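Local atomic coordinates of putative sugar ABC transport system, substrate-binding protein (Bordetella parapertussis, PDB entry 5IX8), a protein that probably binds a sugar and passes it to an ABC transporter, as a periplasmic solute-binding protein of the two-lobed type. Residues N59-Q62 and Q63-Q66; V91-D94 and L95-G99; Q120-T123 and L124-K127; M233-E236 and N237-M240. All blocks are in the same frame, centred on the assembly; numbering follows the deposited sequence.

Interaction 1. Residues N59-Q62 and Q63-Q66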
loop_
_atom_site.group_PDB
_atom_site.type_symbol
_atom_site.label_atom_id
_atom_site.label_comp_id
_atom_site.label_asym_id
_atom_site.label_seq_id
_atom_site.Cartn_x
_atom_site.Cartn_y
_atom_site.Cartn_z
ATOM N N ASN A 59 -15.328 -5.155 3.004
ATOM C CA ASN A 59 -16.301 -5.497 1.965
ATOM C C ASN A 59 -15.856 -6.737 1.192
ATOM O O ASN A 59 -15.631 -6.728 -0.020
ATOM C CB ASN A 59 -16.517 -4.313 1.025
ATOM C CG ASN A 59 -17.465 -3.295 1.608
ATOM O OD1 ASN A 59 -17.875 -3.429 2.775
ATOM N ND2 ASN A 59 -17.841 -2.290 0.817
ATOM N N VAL A 60 -15.749 -7.839 1.932
ATOM C CA VAL A 60 -15.177 -9.050 1.378
ATOM C C VAL A 60 -16.152 -9.734 0.414
ATOM O O VAL A 60 -15.750 -10.192 -0.662
ATOM C CB VAL A 60 -14.740 -9.942 2.551
ATOM C CG1 VAL A 60 -14.332 -11.277 2.074
ATOM C CG2 VAL A 60 -13.571 -9.289 3.266
ATOM N N GLN A 61 -17.446 -9.788 0.763
ATOM C CA GLN A 61 -18.425 -10.428 -0.121
ATOM C C GLN A 61 -18.505 -9.723 -1.470
ATOM O O GLN A 61 -18.631 -10.376 -2.518
ATOM C CB GLN A 61 -19.793 -10.462 0.562
ATOM C CG GLN A 61 -19.860 -11.473 1.726
ATOM C CD GLN A 61 -19.674 -12.921 1.251
ATOM O OE1 GLN A 61 -20.101 -13.287 0.146
ATOM N NE2 GLN A 61 -19.019 -13.739 2.070
ATOM N N GLN A 62 -18.414 -8.386 -1.466
ATOM C CA GLN A 62 -18.391 -7.633 -2.717
ATOM C C GLN A 62 -17.256 -8.102 -3.613
ATOM O O GLN A 62 -17.440 -8.278 -4.825
ATOM C CB GLN A 62 -18.251 -6.137 -2.425
ATOM C CG GLN A 62 -19.494 -5.489 -1.806
ATOM C CD GLN A 62 -19.594 -5.617 -0.269
ATOM O OE1 GLN A 62 -18.964 -6.468 0.366
ATOM N NE2 GLN A 62 -20.415 -4.752 0.324
ATOM N N GLN A 63 -16.077 -8.337 -3.030
ATOM C CA GLN A 63 -14.945 -8.772 -3.839
ATOM C C GLN A 63 -15.086 -10.217 -4.273
ATOM O O GLN A 63 -14.668 -10.564 -5.377
ATOM C CB GLN A 63 -13.630 -8.573 -3.088
ATOM C CG GLN A 63 -13.137 -7.193 -3.190
ATOM C CD GLN A 63 -11.713 -7.051 -2.729
ATOM O OE1 GLN A 63 -11.314 -7.584 -1.686
ATOM N NE2 GLN A 63 -10.942 -6.317 -3.490
ATOM N N PHE A 64 -15.636 -11.088 -3.415
ATOM C CA PHE A 64 -15.854 -12.470 -3.855
ATOM C C PHE A 64 -16.715 -12.488 -5.110
ATOM O O PHE A 64 -16.451 -13.246 -6.057
ATOM C CB PHE A 64 -16.559 -13.286 -2.771
ATOM C CG PHE A 64 -15.744 -13.550 -1.528
ATOM C CD1 PHE A 64 -14.403 -13.255 -1.438
ATOM C CD2 PHE A 64 -16.390 -14.077 -0.417
ATOM C CE1 PHE A 64 -13.688 -13.536 -0.288
ATOM C CE2 PHE A 64 -15.704 -14.342 0.751
ATOM C CZ PHE A 64 -14.349 -14.084 0.824
ATOM N N ALA A 65 -17.773 -11.674 -5.121
ATOM C CA ALA A 65 -18.664 -11.644 -6.275
ATOM C C ALA A 65 -17.937 -11.123 -7.502
ATOM O O ALA A 65 -18.161 -11.610 -8.624
ATOM C CB ALA A 65 -19.898 -10.796 -5.967
ATOM N N GLN A 66 -17.060 -10.137 -7.308
ATOM C CA GLN A 66 -16.303 -9.595 -8.432
ATOM C C GLN A 66 -15.358 -10.640 -9.004
ATOM O O GLN A 66 -15.235 -10.767 -10.225
ATOM C CB GLN A 66 -15.533 -8.345 -8.001
ATOM C CG GLN A 66 -16.483 -7.162 -7.767
ATOM C CD GLN A 66 -15.892 -6.107 -6.885
ATOM O OE1 GLN A 66 -14.751 -6.239 -6.423
ATOM N NE2 GLN A 66 -16.668 -5.039 -6.631
#
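One face of the Phe-64 ring lies against Val-60, one helical turn back. Val-60 O lies 3.4 Å from CD1 of Phe-64, above the plane and offset toward the rim. Methyl CG1 of Val-60 is on the same side of the ring, but it is modelled too close for carbon atoms and its position is doubtful. The Gln-61 amide comes to the same ring obliquely. Its NE2 is 3.6 Å from CE2 of Phe-64, and the amide plane stands 85° from the ring plane. A bend at CB-CG (chi2 -64°) folds the Gln-61 chain back to this place.

The backbone underneath is the first turn of an alpha-helix. Phe-64 N donates to Val-60 O at 2.9 Å, and Ala-65 N donates to Gln-61 O at 3.0 Å. Gln-66 N reaches Gln-62 O at 3.1 Å. The bond from Gln-63 N to Asn-59 O is weak at 3.4 Å. Asn-59 holds the N-cap position, but its side chain makes no capping bond; its ND2 goes to Ala-54 O instead.

Helix 60-73 follows strand 47-53 of the parallel sheet. Buried Gln-63 is bonded to Thr-21, Ser-81 and Ala-83, while Gln-66 is bonded to Thr-21, on strand 17-22, and Val-53. The Phe-64 ring meets Tyr-88 edge-to-face, just before helix 89-97.

Interaction 2. Residues V91-D94 and L95-G99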
loop_
_atom_site.group_PDB
_atom_site.type_symbol
_atom_site.label_atom_id
_atom_site.label_comp_id
_atom_site.label_asym_id
_atom_site.label_seq_id
_atom_site.Cartn_x
_atom_site.Cartn_y
_atom_site.Cartn_z
ATOM N N VAL A 91 -11.986 -18.637 -2.782
ATOM C CA VAL A 91 -12.272 -18.071 -4.094
ATOM C C VAL A 91 -11.035 -18.105 -4.976
ATOM O O VAL A 91 -11.138 -18.321 -6.186
ATOM C CB VAL A 91 -12.866 -16.651 -3.993
ATOM C CG1 VAL A 91 -11.878 -15.632 -3.458
ATOM C CG2 VAL A 91 -13.378 -16.219 -5.348
ATOM N N VAL A 92 -9.848 -17.909 -4.401
ATOM C CA VAL A 92 -8.627 -18.043 -5.207
ATOM C C VAL A 92 -8.503 -19.468 -5.721
ATOM O O VAL A 92 -8.167 -19.708 -6.892
ATOM C CB VAL A 92 -7.388 -17.623 -4.389
ATOM C CG1 VAL A 92 -6.079 -17.921 -5.158
ATOM C CG2 VAL A 92 -7.430 -16.130 -4.026
ATOM N N ALA A 93 -8.800 -20.442 -4.859
ATOM C CA ALA A 93 -8.728 -21.835 -5.261
ATOM C C ALA A 93 -9.742 -22.143 -6.356
ATOM O O ALA A 93 -9.446 -22.888 -7.299
ATOM C CB ALA A 93 -8.971 -22.709 -4.038
ATOM N N ASP A 94 -10.937 -21.571 -6.245
ATOM C CA ASP A 94 -11.980 -21.781 -7.243
ATOM C C ASP A 94 -11.598 -21.181 -8.591
ATOM O O ASP A 94 -11.810 -21.801 -9.645
ATOM C CB ASP A 94 -13.277 -21.164 -6.738
ATOM C CG ASP A 94 -14.414 -21.315 -7.724
ATOM O OD1 ASP A 94 -14.598 -22.427 -8.269
ATOM O OD2 ASP A 94 -15.139 -20.335 -7.943
ATOM N N LEU A 95 -11.034 -19.970 -8.583
ATOM C CA LEU A 95 -10.555 -19.406 -9.839
ATOM C C LEU A 95 -9.474 -20.284 -10.449
ATOM O O LEU A 95 -9.491 -20.545 -11.658
ATOM C CB LEU A 95 -10.053 -17.983 -9.612
ATOM C CG LEU A 95 -11.122 -16.918 -9.871
ATOM C CD1 LEU A 95 -12.423 -17.170 -9.148
ATOM C CD2 LEU A 95 -10.527 -15.554 -9.468
ATOM N N ALA A 96 -8.538 -20.777 -9.624
ATOM C CA ALA A 96 -7.448 -21.588 -10.162
ATOM C C ALA A 96 -7.972 -22.874 -10.792
ATOM O O ALA A 96 -7.418 -23.338 -11.796
ATOM C CB ALA A 96 -6.420 -21.904 -9.069
ATOM N N ARG A 97 -9.033 -23.472 -10.220
ATOM C CA ARG A 97 -9.572 -24.675 -10.834
ATOM C C ARG A 97 -10.151 -24.376 -12.201
ATOM O O ARG A 97 -10.237 -25.284 -13.029
ATOM C CB ARG A 97 -10.640 -25.325 -9.938
ATOM C CG ARG A 97 -10.065 -25.930 -8.640
ATOM C CD ARG A 97 -11.093 -26.791 -7.893
ATOM N NE ARG A 97 -12.234 -26.005 -7.419
ATOM C CZ ARG A 97 -12.314 -25.418 -6.220
ATOM N NH1 ARG A 97 -13.403 -24.740 -5.890
ATOM N NH2 ARG A 97 -11.316 -25.497 -5.354
ATOM N N SER A 98 -10.528 -23.124 -12.456
ATOM C CA SER A 98 -11.021 -22.693 -13.758
ATOM C C SER A 98 -9.915 -22.189 -14.675
ATOM O O SER A 98 -10.212 -21.594 -15.721
ATOM C CB SER A 98 -12.069 -21.600 -13.582
ATOM O OG SER A 98 -13.259 -22.146 -13.031
ATOM N N GLY A 99 -8.655 -22.417 -14.324
ATOM C CA GLY A 99 -7.546 -21.921 -15.118
ATOM C C GLY A 99 -7.218 -20.453 -14.956
ATOM O O GLY A 99 -6.437 -19.917 -15.759
HETATM O O HOH W 1 -13.800 -23.341 -10.704
#
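Asp-94 and Arg-97 form a long salt bridge, with OD1 of Asp-94 3.5 Å from NH1 of Arg-97. The two side chains cross at about a right angle, and the carboxylate and guanidinium planes are 41° apart. Arg-97 bends at chi3 (-64°), which folds its guanidinium back along the helix. One face of that group then rests over Ala-93 O and the CA of Asp-94.

A water forms a second polar link. It donates to OD1 of Asp-94 at 2.7 Å and is also hydrogen-bonded to OG of Ser-98. OD1 thus has both the arginine and the water, while OD2 is held by Gln-68 and Lys-71.

The apolar contact is side by side: CG2 of Val-91 lies 4.0 Å from CD1 of Leu-95.

Backbone bonds carry the helix to its end. Leu-95 N donates to Val-91 O at 2.9 Å, and the next two residues repeat the pattern. The bond from Ser-98 N to Asp-94 O is weak at 3.4 Å. Gly-99, with positive phi, then closes the helix in a Schellman motif, its N bonding to Ala-96 O at 3.0 Å.

Helix 89-97 is the crossover of a beta-alpha-beta unit between strands 77-80 and 101-105. Val-91 packs on helix 60-73, and Val-92 and Leu-95 touch Thr-102 of the following strand.

Interaction 3. Residues Q120-T123 and L124-K127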
loop_
_atom_site.group_PDB
_atom_site.type_symbol
_atom_site.label_atom_id
_atom_site.label_comp_id
_atom_site.label_asym_id
_atom_site.label_seq_id
_atom_site.Cartn_x
_atom_site.Cartn_y
_atom_site.Cartn_z
ATOM N N GLN A 120 5.186 -4.382 -1.437
ATOM C CA GLN A 120 6.360 -3.911 -0.711
ATOM C C GLN A 120 6.395 -4.602 0.636
ATOM O O GLN A 120 5.422 -5.238 1.052
ATOM C CB GLN A 120 6.367 -2.392 -0.499
ATOM C CG GLN A 120 6.738 -1.572 -1.715
ATOM C CD GLN A 120 6.839 -0.084 -1.397
ATOM O OE1 GLN A 120 5.964 0.475 -0.767
ATOM N NE2 GLN A 120 7.916 0.541 -1.814
ATOM N N ASP A 121 7.524 -4.449 1.329
ATOM C CA ASP A 121 7.742 -5.086 2.625
ATOM C C ASP A 121 7.150 -4.181 3.703
ATOM O O ASP A 121 7.749 -3.172 4.074
ATOM C CB ASP A 121 9.241 -5.294 2.836
ATOM C CG ASP A 121 9.568 -6.065 4.079
ATOM O OD1 ASP A 121 8.783 -6.028 5.052
ATOM O OD2 ASP A 121 10.640 -6.722 4.083
ATOM N N ASP A 122 5.979 -4.546 4.229
ATOM C CA ASP A 122 5.292 -3.681 5.185
ATOM C C ASP A 122 6.068 -3.525 6.495
ATOM O O ASP A 122 6.111 -2.422 7.057
ATOM C CB ASP A 122 3.876 -4.197 5.427
ATOM C CG ASP A 122 2.973 -3.933 4.222
ATOM O OD1 ASP A 122 2.638 -2.751 3.929
ATOM O OD2 ASP A 122 2.651 -4.907 3.517
ATOM N N THR A 123 6.741 -4.579 6.966
ATOM C CA THR A 123 7.571 -4.397 8.152
ATOM C C THR A 123 8.654 -3.344 7.913
ATOM O O THR A 123 8.954 -2.527 8.810
ATOM C CB THR A 123 8.206 -5.725 8.564
ATOM O OG1 THR A 123 7.170 -6.689 8.767
ATOM C CG2 THR A 123 8.994 -5.532 9.861
ATOM N N LEU A 124 9.250 -3.341 6.715
ATOM C CA LEU A 124 10.351 -2.419 6.446
ATOM C C LEU A 124 9.840 -0.988 6.258
ATOM O O LEU A 124 10.552 -0.025 6.581
ATOM C CB LEU A 124 11.138 -2.892 5.231
ATOM C CG LEU A 124 12.388 -2.104 4.866
ATOM C CD1 LEU A 124 13.353 -1.935 6.035
ATOM C CD2 LEU A 124 13.064 -2.863 3.735
ATOM N N ILE A 125 8.607 -0.831 5.770
ATOM C CA ILE A 125 7.988 0.490 5.765
ATOM C C ILE A 125 7.974 1.057 7.188
ATOM O O ILE A 125 8.333 2.219 7.425
ATOM C CB ILE A 125 6.566 0.410 5.171
ATOM C CG1 ILE A 125 6.650 0.213 3.652
ATOM C CG2 ILE A 125 5.791 1.680 5.513
ATOM C CD1 ILE A 125 5.304 0.092 2.992
ATOM N N GLY A 126 7.579 0.228 8.163
ATOM C CA GLY A 126 7.580 0.678 9.544
ATOM C C GLY A 126 8.981 0.953 10.052
ATOM O O GLY A 126 9.217 1.950 10.728
ATOM N N LYS A 127 9.932 0.082 9.722
ATOM C CA LYS A 127 11.317 0.304 10.143
ATOM C C LYS A 127 11.887 1.610 9.594
ATOM O O LYS A 127 12.591 2.325 10.312
ATOM C CB LYS A 127 12.182 -0.877 9.702
ATOM C CG LYS A 127 11.826 -2.166 10.468
ATOM C CD LYS A 127 12.925 -3.169 10.299
ATOM C CE LYS A 127 12.652 -4.458 11.007
ATOM N NZ LYS A 127 13.916 -5.301 10.939
#
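Asp-121 O takes Ile-125 N at 3.0 Å and, weakly, Leu-124 N, so the helix begins right after Asp-121. The next bonds are regular: Gly-126 N to Asp-122 O at 3.2 Å and Lys-127 N to Thr-123 O at 2.9 Å.

Asp-121 is the N-cap residue, and its carboxylate supplies a true capping bond. OD1 of Asp-121 accepts from Leu-124 N at 3.2 Å. The N-H comes from above the carboxylate plane, 68° out of it. Asp-121 places CG anti to its backbone N (chi1 -174°), and this swings the carboxylate over the first turn. The same group lies across the base of the leucine side chain, with CG of Asp-121 3.7 Å from CB of Leu-124.

On another side of the turn Asp-122 and Ile-125 run alongside each other. The end methyl CD1 of Ile-125 is 4.0 Å from OD1 of Asp-122, a loose contact between a methyl and a carboxylate. That OD1 has its charged partner in Arg-158 of helix 154-168. Thr-123 and Lys-127 also lie side by side, with CG2 of Thr-123 4.0 Å from CE of Lys-127. The extended lysine chain carries NZ on to a salt bridge with Glu-164.

Helix 122-135 leads from strand 116-119 of one lobe toward strand 142-145 of the other. Two acidic residues stand at its start, where the helix dipole would favour negative charge. Both carboxylates are therefore probably ionised, Asp-121 capping a backbone N-H and Asp-122 paired with an arginine.

Interaction 4. Residues M233-E236 and N237-M240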
loop_
_atom_site.group_PDB
_atom_site.type_symbol
_atom_site.label_atom_id
_atom_site.label_comp_id
_atom_site.label_asym_id
_atom_site.label_seq_id
_atom_site.Cartn_x
_atom_site.Cartn_y
_atom_site.Cartn_z
HETATM N N MSE A 233 2.322 9.048 -0.590
HETATM C CA MSE A 233 2.220 10.471 -0.864
HETATM C C MSE A 233 0.943 10.878 -1.554
HETATM O O MSE A 233 0.457 10.173 -2.433
HETATM C CB MSE A 233 3.381 10.927 -1.744
HETATM C CG MSE A 233 4.739 10.885 -0.996
HETATM SE SE MSE A 233 4.943 12.375 0.242
HETATM C CE MSE A 233 5.013 13.868 -1.007
ATOM N N VAL A 234 0.457 12.060 -1.177
ATOM C CA VAL A 234 -0.459 12.841 -2.001
ATOM C C VAL A 234 0.151 14.230 -2.140
ATOM O O VAL A 234 0.975 14.648 -1.325
ATOM C CB VAL A 234 -1.879 12.921 -1.391
ATOM C CG1 VAL A 234 -2.530 11.538 -1.341
ATOM C CG2 VAL A 234 -1.797 13.491 -0.010
ATOM N N LYS A 235 -0.271 14.950 -3.189
ATOM C CA LYS A 235 0.305 16.260 -3.493
ATOM C C LYS A 235 0.359 17.169 -2.268
ATOM O O LYS A 235 1.365 17.849 -2.031
ATOM C CB LYS A 235 -0.516 16.926 -4.606
ATOM C CG LYS A 235 -0.074 18.349 -4.960
ATOM C CD LYS A 235 1.304 18.357 -5.609
ATOM C CE LYS A 235 1.959 19.757 -5.546
ATOM N NZ LYS A 235 1.065 20.861 -6.059
ATOM N N GLU A 236 -0.726 17.209 -1.484
ATOM C CA GLU A 236 -0.790 18.126 -0.355
ATOM C C GLU A 236 0.248 17.815 0.719
ATOM O O GLU A 236 0.590 18.705 1.526
ATOM C CB GLU A 236 -2.210 18.113 0.224
ATOM C CG GLU A 236 -3.229 18.747 -0.721
ATOM C CD GLU A 236 -3.626 17.863 -1.914
ATOM O OE1 GLU A 236 -3.283 16.648 -1.936
ATOM O OE2 GLU A 236 -4.338 18.383 -2.816
ATOM N N ASN A 237 0.778 16.586 0.738
ATOM C CA ASN A 237 1.819 16.236 1.703
ATOM C C ASN A 237 3.102 17.018 1.467
ATOM O O ASN A 237 3.905 17.191 2.393
ATOM C CB ASN A 237 2.177 14.761 1.609
ATOM C CG ASN A 237 1.059 13.832 2.061
ATOM O OD1 ASN A 237 1.031 12.685 1.642
ATOM N ND2 ASN A 237 0.153 14.308 2.917
ATOM N N GLU A 238 3.343 17.443 0.226
ATOM C CA GLU A 238 4.604 18.114 -0.095
ATOM C C GLU A 238 4.774 19.374 0.734
ATOM O O GLU A 238 5.812 19.568 1.362
ATOM C CB GLU A 238 4.664 18.422 -1.592
ATOM C CG GLU A 238 4.612 17.140 -2.457
ATOM C CD GLU A 238 4.393 17.423 -3.948
ATOM O OE1 GLU A 238 4.661 18.572 -4.368
ATOM O OE2 GLU A 238 3.954 16.511 -4.701
ATOM N N ALA A 239 3.739 20.222 0.781
ATOM C CA ALA A 239 3.825 21.447 1.577
ATOM C C ALA A 239 3.923 21.128 3.071
ATOM O O ALA A 239 4.641 21.808 3.813
ATOM C CB ALA A 239 2.613 22.346 1.283
HETATM N N MSE A 240 3.235 20.085 3.524
HETATM C CA MSE A 240 3.260 19.696 4.925
HETATM C C MSE A 240 4.647 19.237 5.354
HETATM O O MSE A 240 5.044 19.471 6.494
HETATM C CB MSE A 240 2.239 18.571 5.190
HETATM C CG MSE A 240 0.792 18.952 4.895
HETATM SE SE MSE A 240 -0.443 17.458 5.301
HETATM C CE MSE A 240 -2.160 18.358 5.080
HETATM O O HOH W 2 1.770 20.580 -1.289
#
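The Asn-237 side chain turns back to the backbone of Val-234, and two hydrogen bonds join the residues. Asn-237 CG is anti to the carbonyl carbon (chi1 -68°), and this sets OD1 of Asn-237 2.9 Å from its donor, Val-234 N. The bond is fairly straight at the hydrogen (164°), but the donor sits well above the amide plane. In the second bond Asn-237 N donates to Val-234 O at 2.8 Å. Val-234 CG2 packs 3.4 Å from OD1 of Asn-237.

Selenomethionine Met-233 bends at chi2 and chi3, so its end curls toward the helix. Its CE lies 3.6 Å from CG of Glu-238, with SE beside the Asn-237 CB. Lys-235 crosses the Glu-238 carboxylate obliquely, and its CE is 3.2 Å from OE1 of Glu-238. Its NZ stays beyond salt-bridge range, and OE2 of Glu-238 is bonded to Tyr-311. A water joins Lys-235 O to Ala-239 N in place of a direct backbone bond.

Helix 235-242 links strands 227-231 and 246-250 in a beta-alpha-beta unit. The Asn-237 side chain touches Ile-213 of helix 209-221 and Leu-246 of strand 246-250.

All four contacts are local, each at one end of a single helix, and follow one another along the chain. Interactions 1 and 2 lie in the lobe built on the six-stranded parallel sheet. Their centres are 15 Å apart, and they touch where Phe-64 CD1 meets Val-91 CG1 at 4.0 Å, packing helices 60-73 and 89-97 together. Interaction 3 follows strand 116-119, where the chain leaves this lobe for the other. Interaction 4 belongs to the second lobe, with its mixed sheet; its centre is about 21 Å from that of interaction 3 and 41 Å from interaction 2. This two-lobed plan fits a type I periplasmic binding fold, in which ligand is generally held between lobes.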